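Local coordinates for protein HTH-type transcriptional regulator AscG (PDB 3BRQ) that represses transcription of the cryptic asc operon of Escherichia coli as a sequence-specific DNA-binding regulator, at residues T183-S186 / G187-V191; S151-S154 / I155-A159; R222-V226 / P227-S231; A132-N136 / A137-E141; I34-S37 / E38-H42. One frame throughout, in Å; residues are numbered along the deposited sequence.

Contact 1. Residues T183-S186 / G187-V191; sequences TPAS and GAEGV
Gly187 N reaches back to Thr183 O over 3.1 Å and so opens the run of backbone bonds with which helix 184-197 begins behind its N-cap residue, Thr183. Ala188 N then bonds to Pro184 O at 2.9 Å, nearly in line with the C=O direction, and Glu189 N to Ala185 O. In the bond from Gly190 N to Ser186 O the donor stands 43° out of the carbonyl plane, so it does not lie on a lone pair.

Side-chain hydrogen bonding centres on Ser186. Its hydroxyl sits between the backbone N and the carbonyl carbon (chi1 61°), which turns OG back to donate to Thr183 O at a short 2.5 Å; Lys181 N adds a weak bond to the same OG. Thr183 O is thereby gripped by two donors, OG and Gly187 N. With an alanine here, Thr183 O would probably be left with Gly187 N as its one strong donor, and Lys181 N would lose its weak partner.

Van der Waals contact is supplied by Glu189, whose CB lies 3.3 Å from Ala185 O and whose OE2 comes 3.9 Å from Ala185 CB. The chemistry implies a divided helix start: hydroxyl and amide groups converge on Thr183 O, while Pro184, Ala185 and Ala188 give an apolar surface on which Tyr243 of the second subunit packs.

Contact 2. Residues S151-S154 / I155-A159; sequences SPTS and IERLA. With SO4 (sulfate ion), chain F.
Ile155 N bonds to Ser151 O at 2.9 Å, and the next three amides follow the same i to i+4 pattern: Glu156 N to Pro152 O, Arg157 N to Thr153 O and Leu158 N to Ser154 O. These bonds build the first two turns of helix 152-167. Ser151 is its N-cap, its OG accepting a nearly straight bond (163°) from Ser154 N at 3.0 Å.

The helix is the crossover of a beta-alpha-beta unit between strands 142-145 and 177-178, and its N-terminus faces a bound sulfate, probably from the crystallisation liquor. Ser151 OG donates to O3 of the ion at 2.7 Å, while Thr153 grips O1 twice, through its N and through OG1 at 2.6 Å. Tyr84, Arg86 and Gly33 also bond the sulfate, in a cleft that probably corresponds to the effector pocket of LacI-family relatives.

With OG1 on the anion, the other branch of Thr153, CG2, stands anti to the backbone N and lies 3.3 Å above the centre of the Arg157 guanidinium face. The extended arginine runs alongside the threonine, and its NH1 bonds to Tyr31 OH. A leucine in place of Arg157 would probably leave Tyr31 without that donor and Thr153 CG2 without the flat surface beneath it. On another side of the helix, a water donates to both Pro152 O and Glu156 OE2, 2.9 Å from each, the glutamate chain being folded at chi2 (-52°) to meet it.

Contact 3. Residues R222-V226 / P227-S231; sequences RGVAV and PEQVS
Ala225 and Gln229 hold the tight part of this contact, a turn closed by three hydrogen bonds. Ala225 O accepts from Val230 N at 2.8 Å, nearly head-on, and from Gln229 N at 2.7 Å, the second donor standing 42° out of the carbonyl plane. A cis peptide precedes Pro227 within the turn and is consistent with the sharp reversal that brings Val230 N back to Ala225 O. Gln229 then returns the grip with its side chain: OE1 takes Ala225 N at 2.8 Å, in the carbonyl plane and almost straight (169°). Val226 CA adds a C-H...O contact to Val230 O of 3.3 Å. On the side facing helix 209-221, Val224 CG1 meets Val230 CG2 at 3.8 Å, and Val224, Val226 and Val230 all rest on Leu219 of that helix.

The solvent side is looser. There the exposed Glu228 is bent at chi2 (96°) and brings OE1 to 3.5 Å from Ala225 CB, a contact of van der Waals kind only.

The i to i+5 bond makes a pi-turn. It follows the Schellman motif at Gly223 that ends helix 209-221 and leads into strand 231-235, a helix-to-strand connection typical of the alternating alpha/beta lobes of periplasmic-binding-protein-like folds.

Contact 4. Residues A132-N136 / A137-E141; sequences AELIN and AGHQE
A Schellman motif ends helix 123-136, and the link between Leu134 and His139 defines it: His139 N bonds back to Leu134 O at 3.0 Å, while Gly138 N bonds to Ile135 O. The latter donor stands 64° above the carbonyl plane, so it is not on a lone pair of that oxygen. Gly138 takes a positive phi (101°) at which a CB would be jammed against the preceding carbonyl oxygen. Just before it, Ala137 N makes the last i to i+4 bond, to Glu133 O.

The side chains of Leu134 and His139 cross at a slant, the leucine CD2 4.0 Å from the imidazole CD2. The ring presents its edge to Leu134 O, with CD2 3.4 Å away and the oxygen near the ring plane. Its position is fixed further by two bonds to neighbouring loops, ND1 to Ser202 OG and NE2 to Ile292 O. Ile135 CA makes a C-H...O contact of 3.3 Å with His139 O, a buried oxygen with no hydrogen-bonding partner in the model. Ile135 CG2 is 3.8 Å from Gln140 OE1.

Contact between the positions of Leu134 and His139 is characteristic of the Schellman C-cap, where it is usually hydrophobic; here a histidine ring carbon takes one side of it, and the chain passes on into strand 142-145.

Contact 5. Residues I34-S37 / E38-H42; sequences IYFS and ELLFH
Ile34 CG2 touches Leu39 CD2 at 3.8 Å, the two side chains crossing at about a right angle, where the chain enters helix 36-49, the crossover helix of the beta-alpha-beta unit between strands 21-27 and 53-60. Val255 and Met258 of helix 255-270 also pack on Ile34.

Tyr35, at the N-cap position, accepts Leu39 N on its carbonyl O at 2.9 Å. Its CG lies anti to the backbone N (chi1 -178°) and, as modelled, the ring leans over the first turn, with Glu38 N 3.9 Å above the plane of one face, toward the rim. The side chains of Tyr35 and Glu38 cross steeply, with Glu38 CB 3.5 Å from Tyr35 CD2.

Phe36 O takes Leu40 N at 2.8 Å, and its ring reaches the side chains one turn on, CD1 4.2 Å from Leu39 CG and CE1 4.2 Å from Leu40 CD2. His32, edge-to-face, and Leu40 of the second subunit also pack against it.

Ser37 packs against Phe36 of the second subunit, so this helix start forms part of the dimer interface. Ser37 O accepts Phe41 N, and Phe41 CB settles 3.2 Å from that oxygen.

Along the chain the order is contact 5, contact 4, contact 2, contact 1, contact 3. Contact 5 lies in the lobe built on the parallel sheet; the other four lie on helices and connections flanking the mixed sheet of the second lobe. Contacts 2 and 5 approach to about 5 Å between nearest atoms, so the two helix starts, one from each lobe, face the cleft where the sulfate is bound. Contacts 3 and 4, at the C-terminal ends of helices 209-221 and 123-136, touch, Ser231 OG lying 3.8 Å from His139 NE2; contact 4 lies opposite contact 5 across the chain's centre, their centres 32 Å apart. Contacts 1 and 5, with centres 24 Å apart, both touch the second subunit, so dimerisation engages both lobes.

Contact 1. Residues T183-S186 / G187-V191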
loop_
_atom_site.group_PDB
_atom_site.type_symbol
_atom_site.label_atom_id
_atom_site.label_comp_id
_atom_site.label_asym_id
_atom_site.label_seq_id
_atom_site.Cartn_x
_atom_site.Cartn_y
_atom_site.Cartn_z
ATOM N N THR B 183 -6.338 -10.116 3.637
ATOM C CA THR B 183 -6.344 -10.174 2.150
ATOM C C THR B 183 -7.795 -10.179 1.600
ATOM O O THR B 183 -8.712 -10.666 2.296
ATOM C CB THR B 183 -5.677 -11.471 1.674
ATOM O OG1 THR B 183 -6.468 -12.582 2.123
ATOM C CG2 THR B 183 -4.199 -11.600 2.237
ATOM N N PRO B 184 -8.012 -9.669 0.351
ATOM C CA PRO B 184 -9.313 -9.769 -0.319
ATOM C C PRO B 184 -9.807 -11.219 -0.396
ATOM O O PRO B 184 -11.006 -11.478 -0.019
ATOM C CB PRO B 184 -9.047 -9.212 -1.742
ATOM C CG PRO B 184 -7.862 -8.284 -1.587
ATOM C CD PRO B 184 -7.012 -8.950 -0.474
ATOM N N ALA B 185 -8.901 -12.161 -0.767
ATOM C CA ALA B 185 -9.294 -13.586 -0.812
ATOM C C ALA B 185 -9.856 -14.072 0.529
ATOM O O ALA B 185 -10.795 -14.873 0.568
ATOM C CB ALA B 185 -8.138 -14.445 -1.142
ATOM N N SER B 186 -9.237 -13.639 1.609
ATOM C CA SER B 186 -9.647 -14.129 2.913
ATOM C C SER B 186 -11.016 -13.521 3.212
ATOM O O SER B 186 -11.803 -14.090 3.991
ATOM C CB SER B 186 -8.611 -13.788 4.013
ATOM O OG SER B 186 -8.476 -12.384 4.119
ATOM N N GLY B 187 -11.299 -12.355 2.635
ATOM C CA GLY B 187 -12.628 -11.738 2.772
ATOM C C GLY B 187 -13.703 -12.548 2.053
ATOM O O GLY B 187 -14.785 -12.835 2.600
ATOM N N ALA B 188 -13.427 -12.904 0.795
ATOM C CA ALA B 188 -14.398 -13.642 -0.008
ATOM C C ALA B 188 -14.656 -15.026 0.654
ATOM O O ALA B 188 -15.797 -15.517 0.714
ATOM C CB ALA B 188 -13.862 -13.808 -1.460
ATOM N N GLU B 189 -13.585 -15.643 1.124
ATOM C CA GLU B 189 -13.636 -17.010 1.668
ATOM C C GLU B 189 -14.327 -16.992 3.018
ATOM O O GLU B 189 -14.972 -17.979 3.406
ATOM C CB GLU B 189 -12.193 -17.545 1.815
ATOM C CG GLU B 189 -11.617 -18.122 0.512
ATOM C CD GLU B 189 -10.066 -18.177 0.426
ATOM O OE1 GLU B 189 -9.386 -18.305 1.453
ATOM O OE2 GLU B 189 -9.503 -18.060 -0.710
ATOM N N GLY B 190 -14.122 -15.894 3.755
ATOM C CA GLY B 190 -14.727 -15.693 5.100
ATOM C C GLY B 190 -16.204 -15.588 4.910
ATOM O O GLY B 190 -16.962 -16.259 5.599
ATOM N N VAL B 191 -16.623 -14.853 3.867
ATOM C CA VAL B 191 -18.061 -14.735 3.610
ATOM C C VAL B 191 -18.692 -16.033 3.130
ATOM O O VAL B 191 -19.776 -16.390 3.596
ATOM C CB VAL B 191 -18.419 -13.589 2.613
ATOM C CG1 VAL B 191 -19.467 -14.044 1.677
ATOM C CG2 VAL B 191 -19.053 -12.433 3.400
#

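Contact 2. Residues S151-S154 / I155-A159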
loop_
_atom_site.group_PDB
_atom_site.type_symbol
_atom_site.label_atom_id
_atom_site.label_comp_id
_atom_site.label_asym_id
_atom_site.label_seq_id
_atom_site.Cartn_x
_atom_site.Cartn_y
_atom_site.Cartn_z
ATOM N N SER B 151 -2.116 -9.609 15.490
ATOM C CA SER B 151 -2.087 -8.137 15.284
ATOM C C SER B 151 -2.885 -7.471 16.389
ATOM O O SER B 151 -4.047 -7.753 16.494
ATOM C CB SER B 151 -2.749 -7.791 13.946
ATOM O OG SER B 151 -3.299 -6.471 13.922
ATOM N N PRO B 152 -2.272 -6.577 17.181
ATOM C CA PRO B 152 -2.963 -5.754 18.136
ATOM C C PRO B 152 -4.195 -5.063 17.591
ATOM O O PRO B 152 -5.203 -4.982 18.299
ATOM C CB PRO B 152 -1.893 -4.725 18.533
ATOM C CG PRO B 152 -0.665 -5.446 18.436
ATOM C CD PRO B 152 -0.820 -6.373 17.282
ATOM N N THR B 153 -4.108 -4.563 16.347
ATOM C CA THR B 153 -5.189 -3.841 15.750
ATOM C C THR B 153 -6.337 -4.785 15.487
ATOM O O THR B 153 -7.505 -4.437 15.680
ATOM C CB THR B 153 -4.722 -3.185 14.392
ATOM O OG1 THR B 153 -3.696 -2.230 14.661
ATOM C CG2 THR B 153 -5.867 -2.478 13.668
ATOM N N SER B 154 -6.022 -5.982 15.015
ATOM C CA SER B 154 -7.043 -6.990 14.745
ATOM C C SER B 154 -7.712 -7.387 16.055
ATOM O O SER B 154 -8.955 -7.496 16.146
ATOM C CB SER B 154 -6.389 -8.238 14.210
ATOM O OG SER B 154 -7.384 -9.203 14.058
ATOM N N ILE B 155 -6.892 -7.590 17.066
ATOM C CA ILE B 155 -7.396 -8.040 18.409
ATOM C C ILE B 155 -8.356 -7.000 19.052
ATOM O O ILE B 155 -9.401 -7.330 19.596
ATOM C CB ILE B 155 -6.229 -8.307 19.325
ATOM C CG1 ILE B 155 -5.485 -9.571 18.868
ATOM C CG2 ILE B 155 -6.709 -8.531 20.838
ATOM C CD1 ILE B 155 -4.101 -9.742 19.540
ATOM N N GLU B 156 -7.985 -5.719 18.977
ATOM C CA GLU B 156 -8.780 -4.594 19.523
ATOM C C GLU B 156 -10.117 -4.423 18.806
ATOM O O GLU B 156 -11.181 -4.260 19.448
ATOM C CB GLU B 156 -7.967 -3.314 19.386
ATOM C CG GLU B 156 -6.758 -3.298 20.353
ATOM C CD GLU B 156 -7.226 -3.607 21.770
ATOM O OE1 GLU B 156 -7.840 -2.703 22.404
ATOM O OE2 GLU B 156 -7.036 -4.766 22.225
ATOM N N ARG B 157 -10.093 -4.510 17.474
ATOM C CA ARG B 157 -11.337 -4.400 16.701
ATOM C C ARG B 157 -12.337 -5.504 17.062
ATOM O O ARG B 157 -13.558 -5.301 17.110
ATOM C CB ARG B 157 -11.044 -4.377 15.170
ATOM C CG ARG B 157 -10.294 -3.092 14.797
ATOM C CD ARG B 157 -9.992 -2.965 13.219
ATOM N NE ARG B 157 -9.326 -1.688 13.048
ATOM C CZ ARG B 157 -8.557 -1.359 12.007
ATOM N NH1 ARG B 157 -8.256 -2.276 11.075
ATOM N NH2 ARG B 157 -8.025 -0.144 11.974
ATOM N N LEU B 158 -11.819 -6.705 17.230
ATOM C CA LEU B 158 -12.667 -7.814 17.556
ATOM C C LEU B 158 -13.247 -7.582 18.940
ATOM O O LEU B 158 -14.426 -7.815 19.143
ATOM C CB LEU B 158 -11.878 -9.141 17.516
ATOM C CG LEU B 158 -12.571 -10.444 17.950
ATOM C CD1 LEU B 158 -13.886 -10.694 17.214
ATOM C CD2 LEU B 158 -11.642 -11.657 17.695
ATOM N N ALA B 159 -12.422 -7.156 19.862
ATOM C CA ALA B 159 -12.875 -6.882 21.259
ATOM C C ALA B 159 -13.991 -5.810 21.246
ATOM O O ALA B 159 -14.947 -5.917 21.976
ATOM C CB ALA B 159 -11.688 -6.396 22.081
HETATM S S SO4 F . -0.805 -3.996 13.556
HETATM O O1 SO4 F . -1.619 -3.721 14.694
HETATM O O2 SO4 F . 0.535 -4.448 14.017
HETATM O O3 SO4 F . -1.483 -4.866 12.630
HETATM O O4 SO4 F . -0.740 -2.753 12.795
HETATM O O HOH W 1 -4.473 -5.610 21.047
#

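Contact 3. Residues R222-V226 / P227-S231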
loop_
_atom_site.group_PDB
_atom_site.type_symbol
_atom_site.label_atom_id
_atom_site.label_comp_id
_atom_site.label_asym_id
_atom_site.label_seq_id
_atom_site.Cartn_x
_atom_site.Cartn_y
_atom_site.Cartn_z
ATOM N N ARG B 222 -23.057 -14.627 -4.738
ATOM C CA ARG B 222 -24.044 -15.543 -4.219
ATOM C C ARG B 222 -25.452 -14.954 -4.344
ATOM O O ARG B 222 -26.393 -15.515 -3.795
ATOM C CB ARG B 222 -23.723 -15.986 -2.771
ATOM C CG ARG B 222 -22.428 -16.795 -2.632
ATOM C CD ARG B 222 -22.325 -17.920 -3.667
ATOM N NE ARG B 222 -23.211 -19.049 -3.374
ATOM C CZ ARG B 222 -22.797 -20.290 -3.110
ATOM N NH1 ARG B 222 -21.493 -20.576 -3.106
ATOM N NH2 ARG B 222 -23.686 -21.256 -2.849
ATOM N N GLY B 223 -25.578 -13.845 -5.086
ATOM C CA GLY B 223 -26.852 -13.111 -5.226
ATOM C C GLY B 223 -27.387 -12.530 -3.918
ATOM O O GLY B 223 -28.605 -12.455 -3.709
ATOM N N VAL B 224 -26.483 -12.103 -3.036
ATOM C CA VAL B 224 -26.899 -11.461 -1.767
ATOM C C VAL B 224 -26.689 -9.965 -1.892
ATOM O O VAL B 224 -25.552 -9.508 -1.981
ATOM C CB VAL B 224 -26.121 -11.998 -0.535
ATOM C CG1 VAL B 224 -26.629 -11.346 0.766
ATOM C CG2 VAL B 224 -26.263 -13.503 -0.415
ATOM N N ALA B 225 -27.788 -9.206 -1.870
ATOM C CA ALA B 225 -27.742 -7.759 -2.072
ATOM C C ALA B 225 -27.054 -6.998 -0.956
ATOM O O ALA B 225 -27.386 -7.173 0.235
ATOM C CB ALA B 225 -29.153 -7.187 -2.303
ATOM N N VAL B 226 -26.088 -6.175 -1.365
ATOM C CA VAL B 226 -25.467 -5.159 -0.518
ATOM C C VAL B 226 -25.872 -3.770 -1.006
ATOM O O VAL B 226 -25.591 -3.434 -2.171
ATOM C CB VAL B 226 -23.923 -5.276 -0.538
ATOM C CG1 VAL B 226 -23.268 -4.233 0.394
ATOM C CG2 VAL B 226 -23.504 -6.646 -0.129
ATOM N N PRO B 227 -26.449 -2.934 -0.107
ATOM C CA PRO B 227 -26.667 -3.168 1.332
ATOM C C PRO B 227 -27.989 -3.780 1.685
ATOM O O PRO B 227 -28.249 -4.046 2.884
ATOM C CB PRO B 227 -26.622 -1.749 1.917
ATOM C CG PRO B 227 -27.194 -0.918 0.820
ATOM C CD PRO B 227 -26.863 -1.570 -0.488
ATOM N N GLU B 228 -28.843 -4.006 0.690
ATOM C CA GLU B 228 -30.232 -4.370 1.027
ATOM C C GLU B 228 -30.417 -5.564 1.926
ATOM O O GLU B 228 -31.222 -5.525 2.858
ATOM C CB GLU B 228 -31.079 -4.552 -0.188
ATOM C CG GLU B 228 -31.359 -3.226 -0.834
ATOM C CD GLU B 228 -30.396 -2.941 -1.940
ATOM O OE1 GLU B 228 -29.365 -3.659 -2.043
ATOM O OE2 GLU B 228 -30.678 -1.980 -2.701
ATOM N N GLN B 229 -29.687 -6.631 1.617
ATOM C CA GLN B 229 -29.767 -7.831 2.417
ATOM C C GLN B 229 -28.636 -7.853 3.427
ATOM O O GLN B 229 -28.851 -8.199 4.593
ATOM C CB GLN B 229 -29.767 -9.052 1.505
ATOM C CG GLN B 229 -31.147 -9.422 0.977
ATOM C CD GLN B 229 -31.119 -10.391 -0.225
ATOM O OE1 GLN B 229 -30.227 -10.370 -1.066
ATOM N NE2 GLN B 229 -32.147 -11.196 -0.323
ATOM N N VAL B 230 -27.434 -7.466 3.001
ATOM C CA VAL B 230 -26.306 -7.353 3.976
ATOM C C VAL B 230 -25.587 -6.007 3.813
ATOM O O VAL B 230 -25.071 -5.698 2.738
ATOM C CB VAL B 230 -25.301 -8.530 3.835
ATOM C CG1 VAL B 230 -24.033 -8.306 4.705
ATOM C CG2 VAL B 230 -25.946 -9.798 4.163
ATOM N N SER B 231 -25.596 -5.217 4.872
ATOM C CA SER B 231 -24.811 -3.989 4.958
ATOM C C SER B 231 -23.346 -4.331 5.277
ATOM O O SER B 231 -23.088 -5.222 6.095
ATOM C CB SER B 231 -25.393 -3.071 6.037
ATOM O OG SER B 231 -26.542 -2.364 5.536
#

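Contact 4. Residues A132-N136 / A137-E141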
loop_
_atom_site.group_PDB
_atom_site.type_symbol
_atom_site.label_atom_id
_atom_site.label_comp_id
_atom_site.label_asym_id
_atom_site.label_seq_id
_atom_site.Cartn_x
_atom_site.Cartn_y
_atom_site.Cartn_z
ATOM N N ALA B 132 -21.971 -0.279 17.112
ATOM C CA ALA B 132 -23.088 0.358 17.854
ATOM C C ALA B 132 -23.991 1.122 16.897
ATOM O O ALA B 132 -25.210 1.151 17.072
ATOM C CB ALA B 132 -22.576 1.281 18.959
ATOM N N GLU B 133 -23.389 1.689 15.867
ATOM C CA GLU B 133 -24.121 2.382 14.827
ATOM C C GLU B 133 -24.999 1.430 14.033
ATOM O O GLU B 133 -26.150 1.770 13.689
ATOM C CB GLU B 133 -23.155 3.097 13.902
ATOM C CG GLU B 133 -23.866 3.943 12.826
ATOM C CD GLU B 133 -23.033 5.073 12.272
ATOM O OE1 GLU B 133 -23.407 5.590 11.179
ATOM O OE2 GLU B 133 -22.025 5.467 12.916
ATOM N N LEU B 134 -24.475 0.228 13.744
ATOM C CA LEU B 134 -25.279 -0.780 13.105
ATOM C C LEU B 134 -26.411 -1.180 14.005
ATOM O O LEU B 134 -27.548 -1.236 13.534
ATOM C CB LEU B 134 -24.448 -2.032 12.697
ATOM C CG LEU B 134 -23.370 -1.827 11.653
ATOM C CD1 LEU B 134 -22.454 -3.086 11.488
ATOM C CD2 LEU B 134 -23.925 -1.419 10.308
ATOM N N ILE B 135 -26.134 -1.482 15.278
ATOM C CA ILE B 135 -27.192 -1.890 16.219
ATOM C C ILE B 135 -28.307 -0.835 16.350
ATOM O O ILE B 135 -29.509 -1.160 16.334
ATOM C CB ILE B 135 -26.663 -2.231 17.622
ATOM C CG1 ILE B 135 -25.641 -3.384 17.555
ATOM C CG2 ILE B 135 -27.859 -2.561 18.598
ATOM C CD1 ILE B 135 -24.859 -3.644 18.850
ATOM N N ASN B 136 -27.918 0.428 16.460
ATOM C CA ASN B 136 -28.908 1.512 16.580
ATOM C C ASN B 136 -29.662 1.799 15.280
ATOM O O ASN B 136 -30.787 2.319 15.339
ATOM C CB ASN B 136 -28.269 2.775 17.167
ATOM C CG ASN B 136 -27.856 2.588 18.620
ATOM O OD1 ASN B 136 -26.678 2.791 18.975
ATOM N ND2 ASN B 136 -28.808 2.159 19.469
ATOM N N ALA B 137 -29.069 1.447 14.125
ATOM C CA ALA B 137 -29.809 1.429 12.851
ATOM C C ALA B 137 -30.716 0.195 12.681
ATOM O O ALA B 137 -31.346 0.038 11.638
ATOM C CB ALA B 137 -28.885 1.603 11.646
ATOM N N GLY B 138 -30.826 -0.645 13.717
ATOM C CA GLY B 138 -31.693 -1.815 13.674
ATOM C C GLY B 138 -31.078 -3.196 13.411
ATOM O O GLY B 138 -31.792 -4.180 13.296
ATOM N N HIS B 139 -29.755 -3.282 13.349
ATOM C CA HIS B 139 -29.094 -4.559 13.036
ATOM C C HIS B 139 -28.823 -5.341 14.293
ATOM O O HIS B 139 -28.010 -4.913 15.087
ATOM C CB HIS B 139 -27.784 -4.290 12.315
ATOM C CG HIS B 139 -27.952 -3.786 10.917
ATOM N ND1 HIS B 139 -28.373 -4.593 9.885
ATOM C CD2 HIS B 139 -27.735 -2.567 10.373
ATOM C CE1 HIS B 139 -28.404 -3.894 8.765
ATOM N NE2 HIS B 139 -27.990 -2.672 9.029
ATOM N N GLN B 140 -29.495 -6.472 14.485
ATOM C CA GLN B 140 -29.258 -7.315 15.654
ATOM C C GLN B 140 -28.298 -8.506 15.360
ATOM O O GLN B 140 -27.726 -9.072 16.283
ATOM C CB GLN B 140 -30.582 -7.866 16.226
ATOM C CG GLN B 140 -31.624 -6.833 16.770
ATOM C CD GLN B 140 -31.157 -6.140 18.033
ATOM O OE1 GLN B 140 -30.784 -4.951 18.007
ATOM N NE2 GLN B 140 -31.154 -6.884 19.161
ATOM N N GLU B 141 -28.154 -8.890 14.092
ATOM C CA GLU B 141 -27.390 -10.079 13.739
ATOM C C GLU B 141 -26.279 -9.569 12.825
ATOM O O GLU B 141 -26.495 -9.240 11.641
ATOM C CB GLU B 141 -28.298 -11.111 13.056
ATOM C CG GLU B 141 -29.495 -11.537 13.909
ATOM C CD GLU B 141 -30.487 -12.368 13.096
ATOM O OE1 GLU B 141 -31.479 -11.788 12.606
ATOM O OE2 GLU B 141 -30.261 -13.597 12.926
#

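Contact 5. Residues I34-S37 / E38-H42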
loop_
_atom_site.group_PDB
_atom_site.type_symbol
_atom_site.label_atom_id
_atom_site.label_comp_id
_atom_site.label_asym_id
_atom_site.label_seq_id
_atom_site.Cartn_x
_atom_site.Cartn_y
_atom_site.Cartn_z
ATOM N N ILE B 34 -1.932 1.160 10.843
ATOM C CA ILE B 34 -1.694 2.532 10.425
ATOM C C ILE B 34 -1.078 2.415 9.013
ATOM O O ILE B 34 0.046 1.923 8.853
ATOM C CB ILE B 34 -0.696 3.291 11.382
ATOM C CG1 ILE B 34 -1.054 3.134 12.880
ATOM C CG2 ILE B 34 -0.486 4.770 10.915
ATOM C CD1 ILE B 34 -2.477 3.501 13.264
ATOM N N TYR B 35 -1.799 2.831 7.985
ATOM C CA TYR B 35 -1.296 2.599 6.599
ATOM C C TYR B 35 0.189 2.969 6.483
ATOM O O TYR B 35 0.605 4.063 6.847
ATOM C CB TYR B 35 -2.155 3.344 5.568
ATOM C CG TYR B 35 -1.758 3.149 4.097
ATOM C CD1 TYR B 35 -1.098 2.006 3.656
ATOM C CD2 TYR B 35 -2.102 4.108 3.143
ATOM C CE1 TYR B 35 -0.752 1.830 2.287
ATOM C CE2 TYR B 35 -1.772 3.947 1.794
ATOM C CZ TYR B 35 -1.104 2.813 1.372
ATOM O OH TYR B 35 -0.793 2.687 0.030
ATOM N N PHE B 36 1.003 2.023 6.038
ATOM C CA PHE B 36 2.447 2.181 6.134
ATOM C C PHE B 36 3.001 3.195 5.092
ATOM O O PHE B 36 3.837 4.040 5.416
ATOM C CB PHE B 36 3.058 0.771 6.101
ATOM C CG PHE B 36 4.565 0.694 6.187
ATOM C CD1 PHE B 36 5.361 1.795 6.504
ATOM C CD2 PHE B 36 5.185 -0.544 6.004
ATOM C CE1 PHE B 36 6.742 1.686 6.550
ATOM C CE2 PHE B 36 6.590 -0.676 6.069
ATOM C CZ PHE B 36 7.364 0.450 6.346
ATOM N N SER B 37 2.541 3.168 3.860
ATOM C CA SER B 37 3.168 4.107 2.920
ATOM C C SER B 37 2.725 5.542 3.270
ATOM O O SER B 37 3.536 6.476 3.187
ATOM C CB SER B 37 2.850 3.745 1.488
ATOM O OG SER B 37 1.493 3.978 1.287
ATOM N N GLU B 38 1.475 5.684 3.726
ATOM C CA GLU B 38 0.972 6.950 4.257
ATOM C C GLU B 38 1.767 7.417 5.467
ATOM O O GLU B 38 2.198 8.573 5.508
ATOM C CB GLU B 38 -0.495 6.854 4.637
ATOM C CG GLU B 38 -1.291 8.118 4.286
ATOM C CD GLU B 38 -2.586 8.253 5.101
ATOM O OE1 GLU B 38 -3.183 7.202 5.474
ATOM O OE2 GLU B 38 -3.007 9.407 5.385
ATOM N N LEU B 39 2.001 6.522 6.436
ATOM C CA LEU B 39 2.728 6.931 7.616
ATOM C C LEU B 39 4.159 7.316 7.248
ATOM O O LEU B 39 4.690 8.285 7.765
ATOM C CB LEU B 39 2.660 5.866 8.755
ATOM C CG LEU B 39 3.640 4.720 8.988
ATOM C CD1 LEU B 39 4.928 5.166 9.642
ATOM C CD2 LEU B 39 2.985 3.684 9.949
ATOM N N LEU B 40 4.766 6.575 6.320
ATOM C CA LEU B 40 6.162 6.817 5.957
ATOM C C LEU B 40 6.274 8.140 5.211
ATOM O O LEU B 40 7.218 8.900 5.387
ATOM C CB LEU B 40 6.713 5.674 5.098
ATOM C CG LEU B 40 8.206 5.659 4.745
ATOM C CD1 LEU B 40 9.112 5.700 5.992
ATOM C CD2 LEU B 40 8.560 4.456 3.909
ATOM N N PHE B 41 5.282 8.396 4.383
ATOM C CA PHE B 41 5.249 9.617 3.584
ATOM C C PHE B 41 5.220 10.834 4.487
ATOM O O PHE B 41 5.978 11.782 4.284
ATOM C CB PHE B 41 4.036 9.640 2.658
ATOM C CG PHE B 41 3.911 10.941 1.889
ATOM C CD1 PHE B 41 4.905 11.320 0.995
ATOM C CD2 PHE B 41 2.842 11.802 2.123
ATOM C CE1 PHE B 41 4.836 12.546 0.285
ATOM C CE2 PHE B 41 2.756 13.036 1.443
ATOM C CZ PHE B 41 3.768 13.401 0.498
ATOM N N HIS B 42 4.359 10.803 5.506
ATOM C CA HIS B 42 4.243 11.953 6.391
ATOM C C HIS B 42 5.394 12.063 7.374
ATOM O O HIS B 42 5.812 13.164 7.696
ATOM C CB HIS B 42 2.894 11.987 7.107
ATOM C CG HIS B 42 1.742 12.193 6.181
ATOM N ND1 HIS B 42 1.479 13.408 5.588
ATOM C CD2 HIS B 42 0.796 11.338 5.728
ATOM C CE1 HIS B 42 0.417 13.292 4.807
ATOM N NE2 HIS B 42 -0.014 12.044 4.876
#